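Local coordinates for phenylacetic acid degradation protein paaI (Escherichia coli, PDB 2FS2) that hydrolyses acyl-CoA thioesters, preferring ring-hydroxylated phenylacetyl-CoA esters, as a homotetrameric hot dog-fold thioesterase of the phenylacetate degradation pathway, at residues V36-V41 and G92-A97; T63-A68 and Y111-V116; H49-G54 and L86-A91; K5-A10 and I25-M30; K106-Y111 and R127-R132. One frame throughout, in Å; residues are numbered along the deposited sequence.

Interaction 1. Residues V36-V41 and G92-A97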
# COMPACT_ATOMS: atom_id res chain seq x y z
N VAL B 36 6.97 16.53 14.06
CA VAL B 36 8.11 15.70 14.41
C VAL B 36 7.84 15.32 15.83
O VAL B 36 7.51 16.21 16.68
CB VAL B 36 9.48 16.44 14.30
CG1 VAL B 36 10.65 15.57 14.76
CG2 VAL B 36 9.80 16.90 12.93
N VAL B 37 7.88 14.03 16.12
CA VAL B 37 7.58 13.58 17.43
C VAL B 37 8.66 12.57 17.71
O VAL B 37 9.37 12.11 16.81
CB VAL B 37 6.12 12.94 17.58
CG1 VAL B 37 5.00 14.03 17.39
CG2 VAL B 37 5.91 11.74 16.50
N THR B 38 8.77 12.22 18.97
CA THR B 38 9.91 11.50 19.48
C THR B 38 9.49 10.49 20.56
O THR B 38 8.49 10.68 21.22
CB THR B 38 10.89 12.55 20.00
OG1 THR B 38 12.22 12.03 19.91
CG2 THR B 38 10.63 12.78 21.46
N MSE B 39 10.17 9.37 20.67
CA MSE B 39 9.81 8.36 21.65
C MSE B 39 11.03 7.50 21.92
O MSE B 39 11.79 7.22 21.01
CB MSE B 39 8.70 7.47 21.06
CG MSE B 39 8.46 6.19 21.84
SE MSE B 39 7.17 5.05 20.85
CE MSE B 39 5.69 5.73 21.67
N THR B 40 11.19 7.06 23.14
CA THR B 40 12.27 6.13 23.46
C THR B 40 11.69 4.72 23.57
O THR B 40 10.61 4.53 24.10
CB THR B 40 12.96 6.65 24.74
OG1 THR B 40 13.55 7.96 24.42
CG2 THR B 40 14.15 5.74 25.22
N VAL B 41 12.35 3.75 22.97
CA VAL B 41 11.93 2.34 23.09
C VAL B 41 12.42 1.85 24.47
O VAL B 41 13.63 1.89 24.74
CB VAL B 41 12.64 1.57 22.01
CG1 VAL B 41 12.35 0.07 22.15
CG2 VAL B 41 12.27 2.18 20.61
N GLY B 92 16.20 1.47 24.33
CA GLY B 92 17.07 2.61 24.55
C GLY B 92 17.15 3.41 23.26
O GLY B 92 17.57 4.59 23.32
N ASP B 93 16.76 2.82 22.11
CA ASP B 93 16.87 3.55 20.84
C ASP B 93 15.98 4.79 20.96
O ASP B 93 14.88 4.68 21.48
CB ASP B 93 16.44 2.71 19.64
CG ASP B 93 17.57 1.85 19.06
OD1 ASP B 93 18.72 1.76 19.67
OD2 ASP B 93 17.37 1.19 17.97
N THR B 94 16.43 5.96 20.50
CA THR B 94 15.47 7.12 20.48
C THR B 94 14.99 7.24 19.08
O THR B 94 15.82 7.36 18.20
CB THR B 94 16.12 8.46 20.87
OG1 THR B 94 16.36 8.42 22.27
CG2 THR B 94 15.13 9.67 20.78
N LEU B 95 13.67 7.33 18.89
CA LEU B 95 13.06 7.23 17.55
C LEU B 95 12.31 8.55 17.26
O LEU B 95 11.58 9.06 18.10
CB LEU B 95 12.06 6.09 17.53
CG LEU B 95 12.60 4.69 17.74
CD1 LEU B 95 11.54 3.61 17.61
CD2 LEU B 95 13.71 4.42 16.75
N THR B 96 12.55 9.13 16.11
CA THR B 96 11.98 10.38 15.71
C THR B 96 11.13 10.11 14.43
O THR B 96 11.65 9.55 13.46
CB THR B 96 13.12 11.37 15.45
OG1 THR B 96 14.01 11.41 16.61
CG2 THR B 96 12.63 12.79 15.44
N ALA B 97 9.86 10.45 14.49
CA ALA B 97 8.92 10.32 13.35
C ALA B 97 8.63 11.73 12.84
O ALA B 97 8.25 12.63 13.66
CB ALA B 97 7.59 9.57 13.77
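Val41 and Leu95 make the closest side-chain contact between the antiparallel segments 36-41 and 92-97: Val41 CG2 lies 3.4 Å from Leu95 CD1, tighter than ordinary van der Waals contact. In Val41, CG1 lies anti to the backbone N (chi1 175°), which puts CG2 beside that nitrogen, on the leucine's side. Farther along the same buried face, Val37 CG2 rests on Ala97 CB at 3.9 Å, and the layer is closed by helix 54-70, whose Leu60 touches both Val37 and Leu95. The selenomethionine Met39 sends its chain away from the neighbouring strand, toward Leu23 and Ile25. The other face is looser: Thr40 at its end is exposed, and Thr38, Thr94 and Thr96 are partly so. There Thr38 OG1 and Thr96 OG1 merely face each other, 3.8 Å apart. Thr40 OG1 likewise stands 3.6 Å from Thr94 OG1; a single snug spot on the flank is Val36 CG1 against Thr96 CG2 at 3.5 Å. Six backbone hydrogen bonds join the segments, two each at the pairs Val37-Ala97 and Met39-Leu95. Past the regular strands, Val41 N bonds Asp93 O, and Gly92 N reaches Val41 O at 2.6 Å with an almost straight N-H...O angle of 174°. Asp93 turns its carboxylate away from segment 36-41, to Phe90 N and Gln118 NE2. An antiparallel sheet packed with its apolar face on a long central helix, here 54-70, is the hot dog fold.

Interaction 2. Residues T63-A68 and Y111-V116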
# COMPACT_ATOMS: atom_id res chain seq x y z
N THR B 63 0.86 8.80 15.20
CA THR B 63 0.82 10.02 15.99
C THR B 63 1.42 11.21 15.22
O THR B 63 0.85 12.32 15.26
CB THR B 63 1.59 9.80 17.30
OG1 THR B 63 0.95 8.77 18.06
CG2 THR B 63 1.47 10.97 18.19
N ALA B 64 2.60 11.07 14.57
CA ALA B 64 3.11 12.17 13.80
C ALA B 64 2.11 12.49 12.68
O ALA B 64 1.91 13.62 12.30
CB ALA B 64 4.54 11.81 13.13
N PHE B 65 1.55 11.44 12.10
CA PHE B 65 0.54 11.66 11.08
C PHE B 65 -0.75 12.51 11.59
O PHE B 65 -1.20 13.42 10.89
CB PHE B 65 0.15 10.25 10.61
CG PHE B 65 -0.94 10.23 9.60
CD1 PHE B 65 -0.99 11.14 8.59
CD2 PHE B 65 -1.84 9.20 9.59
CE1 PHE B 65 -2.07 11.12 7.61
CE2 PHE B 65 -2.87 9.14 8.56
CZ PHE B 65 -2.99 10.16 7.63
N ALA B 66 -1.35 12.11 12.71
CA ALA B 66 -2.50 12.81 13.29
C ALA B 66 -2.09 14.27 13.52
O ALA B 66 -2.86 15.18 13.18
CB ALA B 66 -3.01 12.11 14.67
N TYR B 67 -0.86 14.53 14.02
CA TYR B 67 -0.48 15.92 14.29
C TYR B 67 -0.35 16.74 13.01
O TYR B 67 -0.89 17.83 12.92
CB TYR B 67 0.78 16.01 15.22
CG TYR B 67 0.32 15.65 16.63
CD1 TYR B 67 0.10 14.36 17.00
CD2 TYR B 67 -0.03 16.65 17.52
CE1 TYR B 67 -0.39 14.03 18.25
CE2 TYR B 67 -0.50 16.35 18.81
CZ TYR B 67 -0.67 15.03 19.18
OH TYR B 67 -1.18 14.75 20.45
N ALA B 68 0.36 16.20 12.03
CA ALA B 68 0.58 16.90 10.82
C ALA B 68 -0.79 17.16 10.11
O ALA B 68 -1.02 18.25 9.62
CB ALA B 68 1.54 16.07 9.88
N TYR B 111 0.13 12.17 3.40
CA TYR B 111 1.21 12.58 4.36
C TYR B 111 2.21 11.44 4.38
O TYR B 111 1.80 10.27 4.47
CB TYR B 111 0.66 12.71 5.78
CG TYR B 111 -0.18 14.03 5.91
CD1 TYR B 111 -1.45 14.09 5.31
CD2 TYR B 111 0.34 15.17 6.52
CE1 TYR B 111 -2.20 15.30 5.29
CE2 TYR B 111 -0.40 16.44 6.52
CZ TYR B 111 -1.69 16.43 5.94
OH TYR B 111 -2.38 17.56 5.83
N ASP B 112 3.48 11.79 4.32
CA ASP B 112 4.58 10.84 4.35
C ASP B 112 5.20 10.99 5.72
O ASP B 112 5.46 12.11 6.12
CB ASP B 112 5.62 11.27 3.39
CG ASP B 112 5.36 10.71 1.99
OD1 ASP B 112 4.25 10.11 1.84
OD2 ASP B 112 6.16 10.75 1.00
N ILE B 113 5.51 9.86 6.35
CA ILE B 113 6.11 9.89 7.66
C ILE B 113 7.40 9.03 7.56
O ILE B 113 7.43 7.95 6.96
CB ILE B 113 5.18 9.26 8.74
CG1 ILE B 113 4.02 10.15 9.23
CG2 ILE B 113 6.01 8.80 9.99
CD1 ILE B 113 2.92 10.51 8.11
N GLU B 114 8.48 9.50 8.16
CA GLU B 114 9.67 8.65 8.24
C GLU B 114 10.07 8.54 9.71
O GLU B 114 10.19 9.56 10.38
CB GLU B 114 10.78 9.30 7.43
CG GLU B 114 12.17 8.58 7.55
CD GLU B 114 13.13 8.94 6.41
OE1 GLU B 114 12.86 10.00 5.73
OE2 GLU B 114 14.15 8.18 6.17
N ILE B 115 10.43 7.33 10.15
CA ILE B 115 10.97 7.11 11.47
C ILE B 115 12.49 6.76 11.41
O ILE B 115 12.88 5.86 10.69
CB ILE B 115 10.17 5.99 12.30
CG1 ILE B 115 8.65 6.25 12.38
CG2 ILE B 115 10.78 5.80 13.75
CD1 ILE B 115 7.86 5.16 13.19
N VAL B 116 13.28 7.50 12.17
CA VAL B 116 14.72 7.49 12.12
C VAL B 116 15.17 7.28 13.55
O VAL B 116 14.50 7.79 14.48
CB VAL B 116 15.18 8.86 11.56
CG1 VAL B 116 16.57 9.14 11.84
CG2 VAL B 116 14.97 8.93 9.96
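A chi1 of 177° at Phe65 carries the ring off the flank of helix 63-68 to meet Tyr111, while the tyrosine, with CG anti to the carbonyl carbon (chi1 -75°), extends from strand 111-116 toward the helix. The two side chains cross at about a right angle. Their rings are inclined by 51° with centroids 5.8 Å apart, an oblique pair. Much of the touching is done by the root of the tyrosine: Tyr111 CB lies 3.6 Å from Phe65 CD1, and Tyr111 CG sits at the edge of the phenyl ring, in its plane. Ile113 comes in beside it, putting CD1 3.7 Å from Phe65 CB, so that the phenylalanine meets two successive inward-facing residues of the strand. Ile113 CG1 also approaches Ala64 CB, at 4.3 Å. One helical turn beyond Ala64, Ala68 lays its CB 3.7 Å from Tyr111 CD2, and small alanines at both positions probably help the helix segment to lie 8.8 Å from the strand segment, axis to axis. No hydrogen bond spans the segments; the tyrosine hydroxyl is instead bonded to Gln104 OE1 and Gln72 OE1. Asp112 points the opposite way, forming salt bridges to Arg127 and Arg102 and to Arg127 of the second subunit. Helix 54-70 thus lies against the concave sheet as the sausage of the hot dog fold, with Ala99 of strand 94-101 touching Ala64, Ala68 and Ile113, and Ser130 of strand 122-132 touching Phe65 and Tyr111.

Interaction 3. Residues H49-G54 and L86-A91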
# COMPACT_ATOMS: atom_id res chain seq x y z
N HIS B 49 12.65 -10.98 19.77
CA HIS B 49 13.99 -10.73 19.21
C HIS B 49 14.66 -9.49 19.90
O HIS B 49 15.77 -9.07 19.54
CB HIS B 49 13.85 -10.65 17.67
CG HIS B 49 12.54 -11.21 17.17
ND1 HIS B 49 12.23 -12.56 17.23
CD2 HIS B 49 11.44 -10.60 16.66
CE1 HIS B 49 11.00 -12.75 16.77
NE2 HIS B 49 10.50 -11.58 16.42
N GLN B 50 13.97 -9.00 20.95
CA GLN B 50 14.27 -7.85 21.84
C GLN B 50 14.17 -6.55 21.06
O GLN B 50 14.89 -5.57 21.30
CB GLN B 50 15.61 -7.94 22.59
CG GLN B 50 15.85 -9.15 23.52
CD GLN B 50 17.37 -9.55 23.53
OE1 GLN B 50 18.19 -8.97 24.29
NE2 GLN B 50 17.74 -10.51 22.66
N SER B 51 13.22 -6.57 20.12
CA SER B 51 13.00 -5.55 19.11
C SER B 51 11.64 -4.95 19.34
O SER B 51 10.74 -5.66 19.80
CB SER B 51 12.94 -6.24 17.78
OG SER B 51 13.41 -5.35 16.80
N CYS B 52 11.47 -3.68 19.00
CA CYS B 52 10.20 -2.99 19.22
C CYS B 52 9.08 -3.69 18.40
O CYS B 52 9.30 -4.12 17.24
CB CYS B 52 10.31 -1.50 18.86
SG CYS B 52 8.83 -0.53 19.27
N HIS B 53 7.91 -3.80 19.02
CA HIS B 53 6.71 -4.26 18.32
C HIS B 53 6.22 -3.27 17.27
O HIS B 53 6.33 -2.03 17.45
CB HIS B 53 5.56 -4.53 19.30
CG HIS B 53 5.61 -5.91 19.89
ND1 HIS B 53 5.51 -7.06 19.10
CD2 HIS B 53 5.80 -6.34 21.17
CE1 HIS B 53 5.61 -8.12 19.89
NE2 HIS B 53 5.79 -7.72 21.14
N GLY B 54 5.68 -3.86 16.19
CA GLY B 54 5.09 -3.11 15.09
C GLY B 54 4.00 -2.12 15.54
O GLY B 54 3.98 -1.00 15.11
N LEU B 86 11.93 -1.26 8.19
CA LEU B 86 13.27 -1.44 7.60
C LEU B 86 14.38 -1.94 8.57
O LEU B 86 15.32 -2.61 8.17
CB LEU B 86 13.71 -0.13 6.97
CG LEU B 86 12.67 0.53 6.02
CD1 LEU B 86 13.07 1.98 5.75
CD2 LEU B 86 12.58 -0.25 4.72
N ARG B 87 14.31 -1.53 9.81
CA ARG B 87 15.33 -1.91 10.80
C ARG B 87 14.58 -2.06 12.08
O ARG B 87 13.57 -1.42 12.26
CB ARG B 87 16.38 -0.82 11.06
CG ARG B 87 17.24 -0.53 9.95
CD ARG B 87 18.41 0.41 10.29
NE ARG B 87 19.36 0.58 9.16
CZ ARG B 87 19.11 1.27 8.01
NH1 ARG B 87 17.90 1.80 7.77
NH2 ARG B 87 20.08 1.39 7.09
N PRO B 88 15.06 -2.91 12.97
CA PRO B 88 14.43 -3.02 14.28
C PRO B 88 14.64 -1.74 15.11
O PRO B 88 15.57 -0.98 14.85
CB PRO B 88 15.13 -4.25 14.88
CG PRO B 88 15.83 -4.91 13.64
CD PRO B 88 16.26 -3.76 12.80
N GLY B 89 13.76 -1.47 16.04
CA GLY B 89 14.02 -0.54 17.13
C GLY B 89 14.41 -1.28 18.45
O GLY B 89 13.61 -2.02 18.95
N PHE B 90 15.62 -1.09 19.00
CA PHE B 90 16.03 -1.84 20.21
C PHE B 90 15.89 -1.00 21.41
O PHE B 90 15.92 0.20 21.26
CB PHE B 90 17.53 -2.17 20.11
CG PHE B 90 17.83 -3.10 19.02
CD1 PHE B 90 18.57 -2.68 17.95
CD2 PHE B 90 17.26 -4.33 18.98
CE1 PHE B 90 18.84 -3.54 16.88
CE2 PHE B 90 17.44 -5.19 17.91
CZ PHE B 90 18.24 -4.83 16.87
N ALA B 91 15.81 -1.60 22.61
CA ALA B 91 15.71 -0.84 23.89
C ALA B 91 16.68 0.29 23.96
O ALA B 91 17.83 0.14 23.62
CB ALA B 91 15.87 -1.76 25.18
O HOH W 1 16.47 -4.29 22.57
O HOH W 2 11.37 -3.40 15.90
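Gly89 O accepts the one direct hydrogen bond between segments 49-54 and 86-91, from Cys52 N at 2.7 Å. The donor lies in the carbonyl plane, but the bond is somewhat bent, with an N-H...O angle of 143°. Cys52 CB follows its nitrogen to within 3.3 Å of the same oxygen, Gly89 O, and Ser51 CA adds a longer C-H...O contact, so the carbonyl is met by both residues. Water adds to the joining. One molecule accepts from Gly89 N and donates to Cys52 O at 2.6 Å, linking the two main chains; Ser51 OG is also bonded to it, though that hydroxyl is less surely placed, being modelled too close to Pro88. A second water accepts from Ala91 N at 2.8 Å; its other link, to Gln50 O, is unusually short in the model and doubtful. Beside it the ring of Phe90 presents its edge to Gln50 O, Phe90 CD2 being 3.5 Å from the oxygen, an in-plane approach that places the carbonyl near the electropositive ring hydrogens. Close approach of the chains at Gly89 is probably helped by the missing side chain, since a CB modelled there would be tight against Cys52 CB. Asn47 OD1 secures the first loop through Ser51 N. The contact ties the loop that leads from strand 34-40 into helix 54-70, with His53 at the N-cap, to the connection between strands 76-85 and 94-101.

Interaction 4. Residues K5-A10 and I25-M30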
# COMPACT_ATOMS: atom_id res chain seq x y z
N LYS B 5 -0.08 28.45 14.87
CA LYS B 5 -1.43 27.93 14.92
C LYS B 5 -1.25 26.43 14.98
O LYS B 5 -1.96 25.73 15.71
CB LYS B 5 -2.17 28.32 13.66
CG LYS B 5 -2.53 29.87 13.57
CD LYS B 5 -3.46 30.15 12.26
CE LYS B 5 -3.60 31.63 11.84
NZ LYS B 5 -2.29 32.37 11.55
N ALA B 6 -0.26 25.96 14.21
CA ALA B 6 -0.03 24.51 14.18
C ALA B 6 0.28 24.07 15.60
O ALA B 6 -0.20 23.06 16.02
CB ALA B 6 1.12 24.15 13.25
N TRP B 7 1.06 24.82 16.35
CA TRP B 7 1.39 24.36 17.68
C TRP B 7 0.26 24.46 18.67
O TRP B 7 0.15 23.67 19.62
CB TRP B 7 2.52 25.24 18.23
CG TRP B 7 3.93 24.71 18.04
CD1 TRP B 7 4.85 25.17 17.19
CD2 TRP B 7 4.54 23.59 18.73
NE1 TRP B 7 6.00 24.42 17.30
CE2 TRP B 7 5.81 23.46 18.26
CE3 TRP B 7 4.10 22.68 19.70
CZ2 TRP B 7 6.71 22.52 18.75
CZ3 TRP B 7 5.00 21.75 20.23
CH2 TRP B 7 6.28 21.71 19.76
N GLN B 8 -0.57 25.47 18.52
CA GLN B 8 -1.82 25.54 19.37
C GLN B 8 -2.68 24.33 19.16
O GLN B 8 -3.15 23.72 20.10
CB GLN B 8 -2.68 26.77 18.99
CG GLN B 8 -1.95 28.05 19.25
CD GLN B 8 -2.85 29.22 19.20
OE1 GLN B 8 -3.09 29.84 20.23
NE2 GLN B 8 -3.37 29.55 18.02
N ASN B 9 -2.89 23.96 17.89
CA ASN B 9 -3.62 22.71 17.63
C ASN B 9 -2.99 21.52 18.26
O ASN B 9 -3.69 20.71 18.89
CB ASN B 9 -3.78 22.52 16.10
CG ASN B 9 -4.64 23.63 15.50
OD1 ASN B 9 -5.65 23.93 16.06
ND2 ASN B 9 -4.19 24.29 14.46
N ALA B 10 -1.66 21.40 18.11
CA ALA B 10 -0.98 20.28 18.70
C ALA B 10 -1.04 20.28 20.20
O ALA B 10 -1.18 19.16 20.76
CB ALA B 10 0.48 20.13 18.23
N ILE B 25 5.43 9.69 23.96
CA ILE B 25 5.67 10.50 22.78
C ILE B 25 5.70 11.98 23.16
O ILE B 25 4.84 12.44 23.90
CB ILE B 25 4.61 10.14 21.64
CG1 ILE B 25 4.72 8.69 21.38
CG2 ILE B 25 4.88 10.81 20.34
CD1 ILE B 25 3.83 8.17 20.36
N ASP B 26 6.74 12.67 22.73
CA ASP B 26 6.83 14.08 22.86
C ASP B 26 6.77 14.79 21.49
O ASP B 26 7.29 14.29 20.50
CB ASP B 26 8.15 14.39 23.50
CG ASP B 26 8.21 13.88 24.95
OD1 ASP B 26 7.35 14.33 25.76
OD2 ASP B 26 9.08 13.04 25.36
N ILE B 27 6.14 15.97 21.43
CA ILE B 27 6.20 16.70 20.20
C ILE B 27 7.28 17.70 20.26
O ILE B 27 7.32 18.47 21.19
CB ILE B 27 4.95 17.48 19.91
CG1 ILE B 27 3.77 16.58 19.96
CG2 ILE B 27 5.03 18.03 18.48
CD1 ILE B 27 2.65 17.33 20.65
N ILE B 28 8.11 17.73 19.22
CA ILE B 28 9.28 18.63 19.16
C ILE B 28 9.25 19.59 18.00
O ILE B 28 9.99 20.56 18.01
CB ILE B 28 10.66 17.84 19.18
CG1 ILE B 28 10.87 17.04 17.90
CG2 ILE B 28 10.62 16.87 20.43
CD1 ILE B 28 12.39 16.40 17.79
N SER B 29 8.41 19.38 17.01
CA SER B 29 8.40 20.40 15.99
C SER B 29 7.03 20.42 15.27
O SER B 29 6.38 19.39 15.17
CB SER B 29 9.61 20.21 15.06
OG SER B 29 9.57 21.21 13.97
N MSE B 30 6.60 21.58 14.81
CA MSE B 30 5.21 21.75 14.28
C MSE B 30 5.17 22.87 13.28
O MSE B 30 5.69 23.95 13.50
CB MSE B 30 4.14 22.14 15.36
CG MSE B 30 3.74 21.13 16.35
SE MSE B 30 2.96 19.44 15.45
CE MSE B 30 1.59 20.25 14.16
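Helix 5-10 runs roughly antiparallel to strand 26-30, at 146° and with axes 8.4 Å from each other, packing the N-terminal helix against an outer strand of the hot dog sheet; Trp7 and Met30 bring the two backbones nearest, CA to CA 5.7 Å. The strand carries a classic beta bulge, Ile28 and Ser29 both facing Val36 of the next strand. Immediately after it, the selenomethionine Met30 turns its side chain toward the helix and lies over one face of the Trp7 indole. Met30 CB stands 3.4 Å from the centroid of the five-membered ring, only 5° off its normal, a CH-pi contact, and Met30 CG continues over the ring system, 3.5 Å from Trp7 CD2. Along its far edge the benzo ring meets main chain, Trp7 CH2 lying 3.7 Å from Ile27 O close to the ring plane, while Ile27 CG2 touches the same carbon. Were Trp7 an alanine, the CB and CG of Met30 would be likely to lose their flat cover, and a gap to open between helix and bulge. Tyr67 of helix 54-70 touches both Ala10 and Ile27, and His11 meets the tryptophan ring from within its own helix. Beyond CG the selenomethionine chain folds back, bent at chi2 and chi3, and reaches both alanines of the helix: Met30 SE lies 3.8 Å from Ala10 CB, and its terminal CE 4.0 Å from Ala6 CB.

Interaction 5. Residues K106-Y111 and R127-R132. With SO4 (sulfate ion), chain E.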
# COMPACT_ATOMS: atom_id res chain seq x y z
N LYS B 106 -9.41 19.96 -0.09
CA LYS B 106 -10.43 20.39 0.88
C LYS B 106 -10.91 19.28 1.79
O LYS B 106 -11.25 19.53 2.97
CB LYS B 106 -11.68 21.14 0.26
CG LYS B 106 -11.38 22.57 -0.33
CD LYS B 106 -10.78 23.60 0.72
CE LYS B 106 -10.99 25.15 0.35
NZ LYS B 106 -12.27 25.76 0.95
N GLN B 107 -11.00 18.08 1.26
CA GLN B 107 -11.46 16.93 2.02
C GLN B 107 -10.36 15.91 2.33
O GLN B 107 -10.32 15.35 3.42
CB GLN B 107 -12.60 16.20 1.28
CG GLN B 107 -13.85 17.11 0.98
CD GLN B 107 -14.62 17.49 2.24
OE1 GLN B 107 -15.16 18.60 2.34
NE2 GLN B 107 -14.67 16.57 3.21
N THR B 108 -9.48 15.64 1.37
CA THR B 108 -8.50 14.56 1.61
C THR B 108 -7.06 14.93 1.52
O THR B 108 -6.70 15.84 0.81
CB THR B 108 -8.72 13.38 0.64
OG1 THR B 108 -8.39 13.82 -0.68
CG2 THR B 108 -10.16 12.95 0.57
N GLY B 109 -6.18 14.15 2.18
CA GLY B 109 -4.78 14.50 2.10
C GLY B 109 -3.86 13.30 2.07
O GLY B 109 -4.27 12.25 2.46
N VAL B 110 -2.66 13.48 1.57
CA VAL B 110 -1.61 12.47 1.67
C VAL B 110 -0.37 13.00 2.49
O VAL B 110 0.10 14.09 2.24
CB VAL B 110 -1.11 12.00 0.27
CG1 VAL B 110 -0.15 10.77 0.42
CG2 VAL B 110 -2.34 11.52 -0.59
N TYR B 111 0.13 12.17 3.40
CA TYR B 111 1.21 12.58 4.36
C TYR B 111 2.21 11.44 4.38
O TYR B 111 1.80 10.27 4.47
CB TYR B 111 0.66 12.71 5.78
CG TYR B 111 -0.18 14.03 5.91
CD1 TYR B 111 -1.45 14.09 5.31
CD2 TYR B 111 0.34 15.17 6.52
CE1 TYR B 111 -2.20 15.30 5.29
CE2 TYR B 111 -0.40 16.44 6.52
CZ TYR B 111 -1.69 16.43 5.94
OH TYR B 111 -2.38 17.56 5.83
N ARG B 127 3.05 5.98 4.73
CA ARG B 127 2.39 6.95 3.89
C ARG B 127 0.94 6.80 4.27
O ARG B 127 0.38 5.72 4.34
CB ARG B 127 2.66 6.73 2.37
CG ARG B 127 1.71 7.61 1.50
CD ARG B 127 2.13 7.97 0.08
NE ARG B 127 3.47 8.56 0.05
CZ ARG B 127 4.30 8.45 -0.94
NH1 ARG B 127 3.89 7.76 -2.03
NH2 ARG B 127 5.49 9.03 -0.87
N GLY B 128 0.31 7.92 4.58
CA GLY B 128 -1.01 7.83 5.15
C GLY B 128 -1.94 8.74 4.33
O GLY B 128 -1.57 9.80 3.86
N LYS B 129 -3.18 8.35 4.26
CA LYS B 129 -4.12 9.14 3.53
C LYS B 129 -5.15 9.62 4.57
O LYS B 129 -5.61 8.84 5.35
CB LYS B 129 -4.80 8.22 2.59
CG LYS B 129 -6.03 8.85 1.88
CD LYS B 129 -5.71 9.28 0.43
CE LYS B 129 -6.94 9.88 -0.31
NZ LYS B 129 -8.29 9.33 0.31
N SER B 130 -5.51 10.89 4.57
CA SER B 130 -6.44 11.39 5.62
C SER B 130 -7.74 11.85 4.98
O SER B 130 -7.74 12.22 3.85
CB SER B 130 -5.85 12.59 6.33
OG SER B 130 -5.40 13.57 5.42
N HIS B 131 -8.77 12.02 5.79
CA HIS B 131 -10.11 12.38 5.34
C HIS B 131 -10.62 13.38 6.43
O HIS B 131 -10.56 13.07 7.60
CB HIS B 131 -10.96 11.08 5.32
CG HIS B 131 -12.39 11.27 4.97
ND1 HIS B 131 -13.41 10.81 5.77
CD2 HIS B 131 -12.97 11.85 3.89
CE1 HIS B 131 -14.57 11.11 5.20
NE2 HIS B 131 -14.33 11.74 4.06
N ARG B 132 -11.01 14.57 6.04
CA ARG B 132 -11.60 15.49 7.08
C ARG B 132 -13.01 15.07 7.43
O ARG B 132 -13.75 14.60 6.57
CB ARG B 132 -11.52 16.94 6.56
CG ARG B 132 -10.03 17.26 6.36
CD ARG B 132 -9.77 18.54 5.80
NE ARG B 132 -8.42 18.97 6.10
CZ ARG B 132 -7.94 20.04 5.57
NH1 ARG B 132 -8.73 20.70 4.74
NH2 ARG B 132 -6.67 20.42 5.82
S SO4 E . -10.47 16.57 -2.04
O1 SO4 E . -11.31 16.74 -3.23
O2 SO4 E . -11.07 15.43 -1.35
O3 SO4 E . -10.45 17.72 -1.17
O4 SO4 E . -9.04 16.32 -2.34
O HOH W 3 -7.46 15.42 4.96
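Arg132 grips segment 106-111 twice: its backbone N donates to Gln107 O at 2.8 Å, and its extended side chain carries NH1 to Lys106 O, a longer bond of 3.3 Å that arrives from above the carbonyl plane. With a leucine in its place, Lys106 O would probably lose this donor, the backbone N of the residue still holding Gln107 O. The hydrogen-bonded pairs Gly109-Ser130 and Tyr111-Gly128 each satisfy both N-H and C=O groups. Ser130 OG, held between the backbone N and carbonyl carbon (chi1 50°), is hydrogen-bonded to a water at 2.8 Å, which donates to Gln107 O; a CB on Gly109 would collide with this hydroxyl. A sulfate, probably from the crystallisation liquor, takes Gln107 N on O3 at 2.5 Å, a very short distance, more weakly Thr108 N, and lies beside Thr108 OG1, 3.1 Å from sulfate O4. On the opposite face from Ser130, Val110 CG1 packs 3.6 Å from Arg127 CD, below a guanidinium engaged by Asp112. This is the open end of an antiparallel beta hairpin, strands 108-116 and 122-132 of the hot dog sheet.

Overall arrangement
Along the chain interaction 4 closes first; interaction 3 is nested in the loop closed by interaction 1, interaction 2 crosses both, and interaction 5 follows interaction 1 and crosses interaction 2. Strands 26-31, 34-40, 94-101, 108-116 and 122-132 are successive neighbours in one antiparallel sheet, so interactions 4, 1, 2 and 5 sample it from edge strand to hairpin. Interaction 2, its centre about 4 Å from the centre of the chain, puts helix 54-70 against that sheet and touches interactions 1, 4 and 5, their centres each about 12 Å away; it shares Tyr111 with interaction 5. Interactions 3 and 5 lie on opposite sides, centres about 28 Å apart. Interactions 2, 3 and 5 also reach the second subunit, linking fold and tetramer.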